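Local coordinates for aerotolerance-related membrane protein (PDB 4JDU) that is probably involved in the oxygen tolerance of Bacteroides fragilis as a membrane protein whose von Willebrand factor type A domain binds a calcium ion, at residues A14-N19 with Q87-G92; K40-M45 with S71-L76; Q138-G143 with N203-K208. The protein carries 6 engineered substitutions. One frame throughout, in Å; residues are numbered along the deposited sequence.

Contact 1 (A14-N19 with Q87-G92). With CA (calcium ion), chain C.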
loop_
_atom_site.group_PDB
_atom_site.type_symbol
_atom_site.label_atom_id
_atom_site.label_comp_id
_atom_site.label_asym_id
_atom_site.label_seq_id
_atom_site.Cartn_x
_atom_site.Cartn_y
_atom_site.Cartn_z
ATOM N N ALA A 14 -2.877 -1.379 -3.284
ATOM C CA ALA A 14 -1.555 -1.942 -3.542
ATOM C C ALA A 14 -0.793 -1.956 -2.226
ATOM O O ALA A 14 -0.376 -0.901 -1.739
ATOM C CB ALA A 14 -0.809 -1.131 -4.603
ATOM N N LEU A 15 -0.647 -3.144 -1.645
ATOM C CA LEU A 15 -0.062 -3.293 -0.314
ATOM C C LEU A 15 1.377 -3.765 -0.383
ATOM O O LEU A 15 1.663 -4.831 -0.929
ATOM C CB LEU A 15 -0.880 -4.278 0.521
ATOM C CG LEU A 15 -0.306 -4.684 1.889
ATOM C CD1 LEU A 15 -0.268 -3.505 2.843
ATOM C CD2 LEU A 15 -1.164 -5.780 2.454
ATOM N N ASP A 16 2.270 -2.965 0.185
ATOM C CA ASP A 16 3.676 -3.325 0.363
ATOM C C ASP A 16 3.791 -4.472 1.374
ATOM O O ASP A 16 3.402 -4.315 2.532
ATOM C CB ASP A 16 4.392 -2.082 0.913
ATOM C CG ASP A 16 5.901 -2.167 0.835
ATOM O OD1 ASP A 16 6.464 -3.277 0.912
ATOM O OD2 ASP A 16 6.535 -1.087 0.730
ATOM N N ILE A 17 4.315 -5.617 0.942
ATOM C CA ILE A 17 4.584 -6.725 1.864
ATOM C C ILE A 17 6.076 -7.061 1.919
ATOM O O ILE A 17 6.478 -8.174 2.292
ATOM C CB ILE A 17 3.724 -7.972 1.559
ATOM C CG1 ILE A 17 4.047 -8.560 0.183
ATOM C CG2 ILE A 17 2.236 -7.614 1.666
ATOM C CD1 ILE A 17 3.470 -9.968 0.014
ATOM N N SER A 18 6.895 -6.068 1.575
ATOM C CA SER A 18 8.343 -6.223 1.640
ATOM C C SER A 18 8.802 -6.328 3.081
ATOM O O SER A 18 8.061 -6.012 4.018
ATOM C CB SER A 18 9.055 -5.071 0.921
ATOM O OG SER A 18 8.895 -3.830 1.594
ATOM N N ASN A 19 10.042 -6.757 3.258
ATOM C CA ASN A 19 10.545 -7.062 4.588
ATOM C C ASN A 19 10.514 -5.876 5.556
ATOM O O ASN A 19 10.284 -6.057 6.743
ATOM C CB ASN A 19 11.947 -7.668 4.509
ATOM C CG ASN A 19 12.033 -9.002 5.216
ATOM O OD1 ASN A 19 12.306 -9.060 6.415
ATOM N ND2 ASN A 19 11.770 -10.080 4.489
ATOM N N GLN A 87 12.304 -10.173 -3.390
ATOM C CA GLN A 87 12.405 -9.198 -2.308
ATOM C C GLN A 87 12.759 -7.828 -2.877
ATOM O O GLN A 87 13.162 -7.717 -4.033
ATOM C CB GLN A 87 13.459 -9.630 -1.284
ATOM C CG GLN A 87 13.202 -10.990 -0.644
ATOM N N GLY A 88 12.610 -6.784 -2.069
ATOM C CA GLY A 88 12.854 -5.429 -2.534
ATOM C C GLY A 88 11.602 -4.586 -2.424
ATOM O O GLY A 88 10.631 -4.999 -1.787
ATOM N N THR A 89 11.616 -3.412 -3.053
ATOM C CA THR A 89 10.481 -2.491 -2.985
ATOM C C THR A 89 10.236 -1.755 -4.307
ATOM O O THR A 89 11.007 -0.869 -4.688
ATOM C CB THR A 89 10.666 -1.498 -1.832
ATOM O OG1 THR A 89 10.715 -2.229 -0.597
ATOM C CG2 THR A 89 9.518 -0.491 -1.790
ATOM N N ALA A 90 9.151 -2.128 -4.988
ATOM C CA ALA A 90 8.875 -1.675 -6.355
ATOM C C ALA A 90 7.499 -1.019 -6.476
ATOM O O ALA A 90 6.576 -1.586 -7.075
ATOM C CB ALA A 90 8.977 -2.845 -7.315
ATOM N N ILE A 91 7.373 0.180 -5.914
ATOM C CA ILE A 91 6.105 0.889 -5.913
ATOM C C ILE A 91 5.614 1.193 -7.339
ATOM O O ILE A 91 4.416 1.080 -7.632
ATOM C CB ILE A 91 6.203 2.194 -5.079
ATOM C CG1 ILE A 91 6.586 1.872 -3.627
ATOM C CG2 ILE A 91 4.890 2.957 -5.132
ATOM C CD1 ILE A 91 6.806 3.117 -2.759
ATOM N N GLY A 92 6.528 1.573 -8.228
ATOM C CA GLY A 92 6.157 1.880 -9.603
ATOM C C GLY A 92 5.533 0.682 -10.294
ATOM O O GLY A 92 4.508 0.798 -10.965
HETATM CA CA CA C . 10.444 -2.150 1.776
HETATM O O HOH W 1 11.649 -7.653 0.892
HETATM O O HOH W 2 12.091 -4.129 2.386
HETATM O O HOH W 3 12.611 -1.063 2.228
#

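Contact 2 (K40-M45 with S71-L76)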
loop_
_atom_site.group_PDB
_atom_site.type_symbol
_atom_site.label_atom_id
_atom_site.label_comp_id
_atom_site.label_asym_id
_atom_site.label_seq_id
_atom_site.Cartn_x
_atom_site.Cartn_y
_atom_site.Cartn_z
ATOM N N LYS A 40 -10.689 -2.092 7.758
ATOM C CA LYS A 40 -11.606 -0.996 8.069
ATOM C C LYS A 40 -12.117 -0.351 6.794
ATOM O O LYS A 40 -13.304 -0.027 6.678
ATOM C CB LYS A 40 -10.923 0.068 8.939
ATOM C CG LYS A 40 -10.462 -0.437 10.283
ATOM C CD LYS A 40 -11.514 -1.349 10.881
ATOM C CE LYS A 40 -11.051 -1.974 12.181
ATOM N NZ LYS A 40 -12.111 -2.863 12.735
ATOM N N LEU A 41 -11.206 -0.166 5.847
ATOM C CA LEU A 41 -11.517 0.485 4.578
ATOM C C LEU A 41 -12.623 -0.250 3.827
ATOM O O LEU A 41 -13.590 0.371 3.367
ATOM C CB LEU A 41 -10.250 0.587 3.723
ATOM C CG LEU A 41 -10.341 1.302 2.376
ATOM C CD1 LEU A 41 -10.951 2.666 2.563
ATOM C CD2 LEU A 41 -8.959 1.426 1.771
ATOM N N VAL A 42 -12.497 -1.568 3.717
ATOM C CA VAL A 42 -13.511 -2.350 3.012
ATOM C C VAL A 42 -14.824 -2.457 3.794
ATOM O O VAL A 42 -15.903 -2.462 3.187
ATOM C CB VAL A 42 -13.007 -3.753 2.595
ATOM C CG1 VAL A 42 -11.755 -3.640 1.749
ATOM C CG2 VAL A 42 -12.762 -4.628 3.801
ATOM N N ASP A 43 -14.744 -2.530 5.126
ATOM C CA ASP A 43 -15.950 -2.602 5.956
ATOM C C ASP A 43 -16.735 -1.299 5.863
ATOM O O ASP A 43 -17.937 -1.268 6.134
ATOM C CB ASP A 43 -15.618 -2.914 7.424
ATOM C CG ASP A 43 -15.463 -4.404 7.695
ATOM O OD1 ASP A 43 -15.791 -5.212 6.803
ATOM O OD2 ASP A 43 -15.028 -4.765 8.813
ATOM N N GLY A 44 -16.053 -0.227 5.472
ATOM C CA GLY A 44 -16.696 1.064 5.290
ATOM C C GLY A 44 -17.150 1.340 3.865
ATOM O O GLY A 44 -17.520 2.469 3.540
HETATM N N MSE A 45 -17.116 0.316 3.014
HETATM C CA MSE A 45 -17.602 0.439 1.640
HETATM C C MSE A 45 -19.059 0.016 1.527
HETATM O O MSE A 45 -19.533 -0.834 2.282
HETATM C CB MSE A 45 -16.758 -0.404 0.686
HETATM C CG MSE A 45 -15.359 0.131 0.458
HETATM SE SE MSE A 45 -14.358 -1.019 -0.751
HETATM C CE MSE A 45 -12.794 0.111 -0.947
ATOM N N SER A 71 -14.474 -11.188 1.214
ATOM C CA SER A 71 -13.371 -11.947 0.636
ATOM C C SER A 71 -12.050 -11.202 0.770
ATOM O O SER A 71 -11.017 -11.798 1.074
ATOM C CB SER A 71 -13.640 -12.249 -0.834
ATOM O OG SER A 71 -12.530 -12.920 -1.409
ATOM N N ALA A 72 -12.081 -9.894 0.539
ATOM C CA ALA A 72 -10.892 -9.065 0.690
ATOM C C ALA A 72 -10.322 -9.193 2.094
ATOM O O ALA A 72 -9.121 -9.388 2.264
ATOM C CB ALA A 72 -11.211 -7.609 0.366
ATOM N N LYS A 73 -11.187 -9.095 3.101
ATOM C CA LYS A 73 -10.746 -9.225 4.486
ATOM C C LYS A 73 -10.082 -10.571 4.728
ATOM O O LYS A 73 -9.117 -10.667 5.484
ATOM C CB LYS A 73 -11.912 -9.049 5.464
ATOM C CG LYS A 73 -12.656 -7.743 5.303
ATOM C CD LYS A 73 -13.050 -7.109 6.637
ATOM C CE LYS A 73 -13.805 -8.067 7.537
ATOM N NZ LYS A 73 -14.470 -7.372 8.693
HETATM N N MSE A 74 -10.599 -11.608 4.077
HETATM C CA MSE A 74 -10.065 -12.958 4.246
HETATM C C MSE A 74 -8.658 -13.132 3.658
HETATM O O MSE A 74 -7.811 -13.813 4.247
HETATM C CB MSE A 74 -11.050 -13.981 3.682
HETATM C CG MSE A 74 -12.401 -13.962 4.396
HETATM SE SE MSE A 74 -12.243 -14.464 6.280
HETATM C CE MSE A 74 -12.138 -12.705 7.119
ATOM N N PHE A 75 -8.399 -12.503 2.518
ATOM C CA PHE A 75 -7.062 -12.506 1.935
ATOM C C PHE A 75 -6.019 -11.907 2.889
ATOM O O PHE A 75 -4.873 -12.357 2.932
ATOM C CB PHE A 75 -7.056 -11.753 0.600
ATOM C CG PHE A 75 -7.424 -12.604 -0.591
ATOM C CD1 PHE A 75 -8.747 -12.945 -0.845
ATOM C CD2 PHE A 75 -6.441 -13.036 -1.466
ATOM C CE1 PHE A 75 -9.080 -13.719 -1.947
ATOM C CE2 PHE A 75 -6.766 -13.810 -2.568
ATOM C CZ PHE A 75 -8.084 -14.152 -2.806
ATOM N N LEU A 76 -6.408 -10.894 3.660
ATOM C CA LEU A 76 -5.485 -10.310 4.636
ATOM C C LEU A 76 -4.900 -11.343 5.604
ATOM O O LEU A 76 -3.713 -11.287 5.916
ATOM C CB LEU A 76 -6.169 -9.191 5.430
ATOM C CG LEU A 76 -6.660 -8.008 4.600
ATOM C CD1 LEU A 76 -7.514 -7.090 5.482
ATOM C CD2 LEU A 76 -5.484 -7.244 4.007
#

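Contact 3 (Q138-G143 with N203-K208)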
loop_
_atom_site.group_PDB
_atom_site.type_symbol
_atom_site.label_atom_id
_atom_site.label_comp_id
_atom_site.label_asym_id
_atom_site.label_seq_id
_atom_site.Cartn_x
_atom_site.Cartn_y
_atom_site.Cartn_z
ATOM N N GLN A 138 -6.761 8.155 -10.026
ATOM C CA GLN A 138 -6.133 8.794 -8.871
ATOM C C GLN A 138 -5.218 7.837 -8.114
ATOM O O GLN A 138 -5.542 6.663 -7.935
ATOM C CB GLN A 138 -7.223 9.291 -7.923
ATOM C CG GLN A 138 -6.715 9.863 -6.611
ATOM C CD GLN A 138 -7.853 10.264 -5.698
ATOM O OE1 GLN A 138 -8.604 9.411 -5.212
ATOM N NE2 GLN A 138 -8.001 11.569 -5.473
ATOM N N VAL A 139 -4.072 8.343 -7.672
ATOM C CA VAL A 139 -3.177 7.548 -6.832
ATOM C C VAL A 139 -2.993 8.217 -5.477
ATOM O O VAL A 139 -2.485 9.342 -5.381
ATOM C CB VAL A 139 -1.796 7.338 -7.460
ATOM C CG1 VAL A 139 -0.970 6.387 -6.602
ATOM C CG2 VAL A 139 -1.921 6.816 -8.884
ATOM N N ASN A 140 -3.439 7.501 -4.448
ATOM C CA ASN A 140 -3.336 7.922 -3.055
ATOM C C ASN A 140 -2.269 7.094 -2.368
ATOM O O ASN A 140 -2.011 5.953 -2.748
ATOM C CB ASN A 140 -4.679 7.701 -2.353
ATOM C CG ASN A 140 -5.820 8.416 -3.051
ATOM O OD1 ASN A 140 -5.911 9.648 -3.007
ATOM N ND2 ASN A 140 -6.703 7.648 -3.699
ATOM N N VAL A 141 -1.658 7.660 -1.338
ATOM C CA VAL A 141 -0.640 6.935 -0.591
ATOM C C VAL A 141 -0.886 7.021 0.914
ATOM O O VAL A 141 -1.057 8.120 1.472
ATOM C CB VAL A 141 0.780 7.452 -0.918
ATOM C CG1 VAL A 141 1.820 6.645 -0.157
ATOM C CG2 VAL A 141 1.058 7.391 -2.421
ATOM N N LEU A 142 -0.934 5.857 1.559
ATOM C CA LEU A 142 -1.001 5.782 3.012
ATOM C C LEU A 142 0.364 5.316 3.499
ATOM O O LEU A 142 0.802 4.196 3.201
ATOM C CB LEU A 142 -2.110 4.832 3.473
ATOM C CG LEU A 142 -3.478 5.075 2.837
ATOM C CD1 LEU A 142 -4.530 4.140 3.407
ATOM C CD2 LEU A 142 -3.901 6.529 2.971
ATOM N N GLY A 143 1.055 6.200 4.215
ATOM C CA GLY A 143 2.394 5.909 4.690
ATOM C C GLY A 143 2.327 5.297 6.074
ATOM O O GLY A 143 1.732 5.880 6.986
ATOM N N ASN A 203 -11.469 7.186 2.482
ATOM C CA ASN A 203 -12.830 7.010 1.973
ATOM C C ASN A 203 -13.421 8.341 1.525
ATOM O O ASN A 203 -14.163 8.410 0.543
ATOM C CB ASN A 203 -13.739 6.380 3.034
ATOM C CG ASN A 203 -13.577 4.874 3.127
ATOM O OD1 ASN A 203 -13.224 4.338 4.179
ATOM N ND2 ASN A 203 -13.838 4.180 2.023
ATOM N N GLN A 204 -13.083 9.397 2.258
ATOM C CA GLN A 204 -13.539 10.746 1.940
ATOM C C GLN A 204 -12.964 11.237 0.615
ATOM O O GLN A 204 -13.666 11.862 -0.183
ATOM C CB GLN A 204 -13.167 11.708 3.074
ATOM C CG GLN A 204 -13.336 13.185 2.741
ATOM C CD GLN A 204 -13.143 14.072 3.957
ATOM O OE1 GLN A 204 -13.639 13.769 5.041
ATOM N NE2 GLN A 204 -12.413 15.171 3.785
ATOM N N GLU A 205 -11.687 10.948 0.382
ATOM C CA GLU A 205 -11.039 11.325 -0.871
ATOM C C GLU A 205 -11.573 10.494 -2.035
ATOM O O GLU A 205 -11.782 11.005 -3.138
ATOM C CB GLU A 205 -9.524 11.153 -0.761
ATOM C CG GLU A 205 -8.762 11.580 -2.005
ATOM C CD GLU A 205 -8.983 13.039 -2.357
ATOM O OE1 GLU A 205 -9.106 13.873 -1.432
ATOM O OE2 GLU A 205 -9.034 13.351 -3.565
ATOM N N ILE A 206 -11.780 9.207 -1.778
ATOM C CA ILE A 206 -12.294 8.280 -2.782
ATOM C C ILE A 206 -13.715 8.658 -3.207
ATOM O O ILE A 206 -14.056 8.599 -4.392
ATOM C CB ILE A 206 -12.258 6.823 -2.261
ATOM C CG1 ILE A 206 -10.822 6.287 -2.277
ATOM C CG2 ILE A 206 -13.173 5.915 -3.080
ATOM C CD1 ILE A 206 -10.676 4.912 -1.660
ATOM N N ASN A 207 -14.530 9.076 -2.241
ATOM C CA ASN A 207 -15.931 9.412 -2.504
ATOM C C ASN A 207 -16.136 10.750 -3.214
ATOM O O ASN A 207 -17.197 11.372 -3.101
ATOM C CB ASN A 207 -16.753 9.357 -1.212
ATOM C CG ASN A 207 -16.930 7.941 -0.691
ATOM O OD1 ASN A 207 -16.193 7.028 -1.072
ATOM N ND2 ASN A 207 -17.908 7.753 0.188
ATOM N N LYS A 208 -15.113 11.183 -3.942
ATOM C CA LYS A 208 -15.223 12.332 -4.832
ATOM C C LYS A 208 -14.994 11.860 -6.266
ATOM O O LYS A 208 -15.041 12.645 -7.216
ATOM C CB LYS A 208 -14.215 13.415 -4.440
ATOM C CG LYS A 208 -14.386 13.926 -3.014
ATOM C CD LYS A 208 -13.442 15.081 -2.723
#

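Contact 1 (A14-N19 with Q87-G92)
The metal-ion-dependent adhesion site (MIDAS) of the von Willebrand factor A fold forms where Ser18, just past the end of strand 9-16, meets Thr89 in the loop leading into helix 91-99. Both give a hydroxyl to calcium, Ser18 OG at 2.3 Å and Thr89 OG1 at 2.4 Å; two waters and Ser20 complete the observed ligands. Asp16, Ser18 and Ser20 make up the DxSxS motif. Asp16 works from the second shell: its OD1 takes a bond from Ser18 OG at 2.6 Å on the syn side, and another from Ser18 N at 2.9 Å nearly along its C-O axis, closing an Asx turn. This double grip fixes the serine and probably polarises its hydroxyl towards the metal, while Asp16 OD2 is held by Thr116. Thr89 suits its place because its branches divide the work: with chi1 at -62°, OG1 binds calcium and Thr89 CG2 lies 4.0 Å from Asp16 OD2. At Gly88, a phi of 119° would jam a side chain against Gln87 O, so glycine fits; Gly88 O lies 3.1 Å from Ser18 CB. Water 1 joins the two backbones there, accepting from Asn19 N at 3.0 Å and from Gly88 N at 3.2 Å.

Contact 2 (K40-M45 with S71-L76)
Val42 and Asp43, in the last turn of helix 37-43, carry this contact, meeting Ala72 and Lys73 of helix 69-77. Earlier in the same turn, Lys40 points away from helix 69-77 and rests on Asn196 and Gln199 of helix 195-206. Leu41 packs on that helix too. Val42 follows as the apolar part of the contact, with its two methyl groups spread over two residues. Val42 CG1 lies 4.2 Å from Ala72 CB, a small side chain that lets the helices come close, and Val42 CG2 presses on Lys73 CG at 3.5 Å, tighter than usual for two carbons. A branched residue suits this place, since it fills the groove between the helices while also resting on Val50 of the central sheet. Asp43 comes next, on the solvent side. Its carboxylate receives Lys73 NZ in a salt bridge, using the syn lone pair of Asp43 OD2 at 2.7 Å. Asp43 OD1 lies 3.2 Å from Lys73 NZ and nearly as close, 3.3 Å, to Lys73 CD. Lys73 reaches this position by bending twice, at chi2 (-140°) and chi3 (-53°), so that its methylenes pass over Val42 before the ammonium group turns to the acid. Lysine suits the place because its methylenes cover Val42 while its ammonium group reaches Asp43 at the exposed side. At Gly44 the helix ends, and Met45, present as selenomethionine, closes the turn with a bond from its N to Val42 O at 3.0 Å before turning to Val50. Two neighbouring helices packed on one face of a central sheet, the first bridging parallel strands 9-16 and 49-55 in a beta-alpha-beta crossover, are characteristic of the Rossmann-like von Willebrand factor A fold.

Contact 3 (Q138-G143 with N203-K208)
The amide of Gln138 and the carboxylate of Glu205 meet with their planes 54° apart, neither stacked nor coplanar. Gln138 NE2 donates to Glu205 OE2 at 2.8 Å, on the anti side of that oxygen, with the acceptor tilted a little from the amide plane. The bond is bent, with an N-H...O angle of 137°. Asn140 ND2 lies above the carbonyl plane of Gln138 and donates to Gln138 OE1 at 3.0 Å, with that oxygen close to the plane of the Asn140 amide. Glu205 also brings carbon to the contact: its CG rests 3.6 Å from Asn140 OD1 and equally 3.6 Å from Gln138 NE2. The bend at chi2 (60°) of Glu205 turns the carboxylate back beside the glutamine. Buried amides suit this place because each can donate and accept at once. Asn140 OD1 accepts from Ile188 N, its strongest polar partner, and Gln138 NE2 has a second acceptor in Asn186 O, so both side chains tie the strand to the loop before strand 189-191. The closing helix 195-206 thus returns from edge strand 189-191 to lie over its parallel neighbour 138-143, fastened by the Gln138-Glu205 bond, in the layered alpha/beta architecture of the von Willebrand factor A domain.

How the contacts relate
Contacts 1 and 3 are buried, whereas contact 2 runs from an apolar floor to a charged outer end at the surface. Contacts 1 and 3 reach the same central sheet, through strands 9-16 and 138-143, but lie on opposite sides of the chain's centre, about 19 Å apart between centres. Contacts 2 and 3 touch: Leu41 packs on Asn203, and helix 37-43 thereby touches helix 195-206 as well as helix 69-77. The chemistry follows position. Loops beyond a strand end gather hydroxyls round a metal in contact 1, two helices pair methyl groups and opposite charges in contact 2, and a helix carboxylate meets the amides of a buried strand in contact 3.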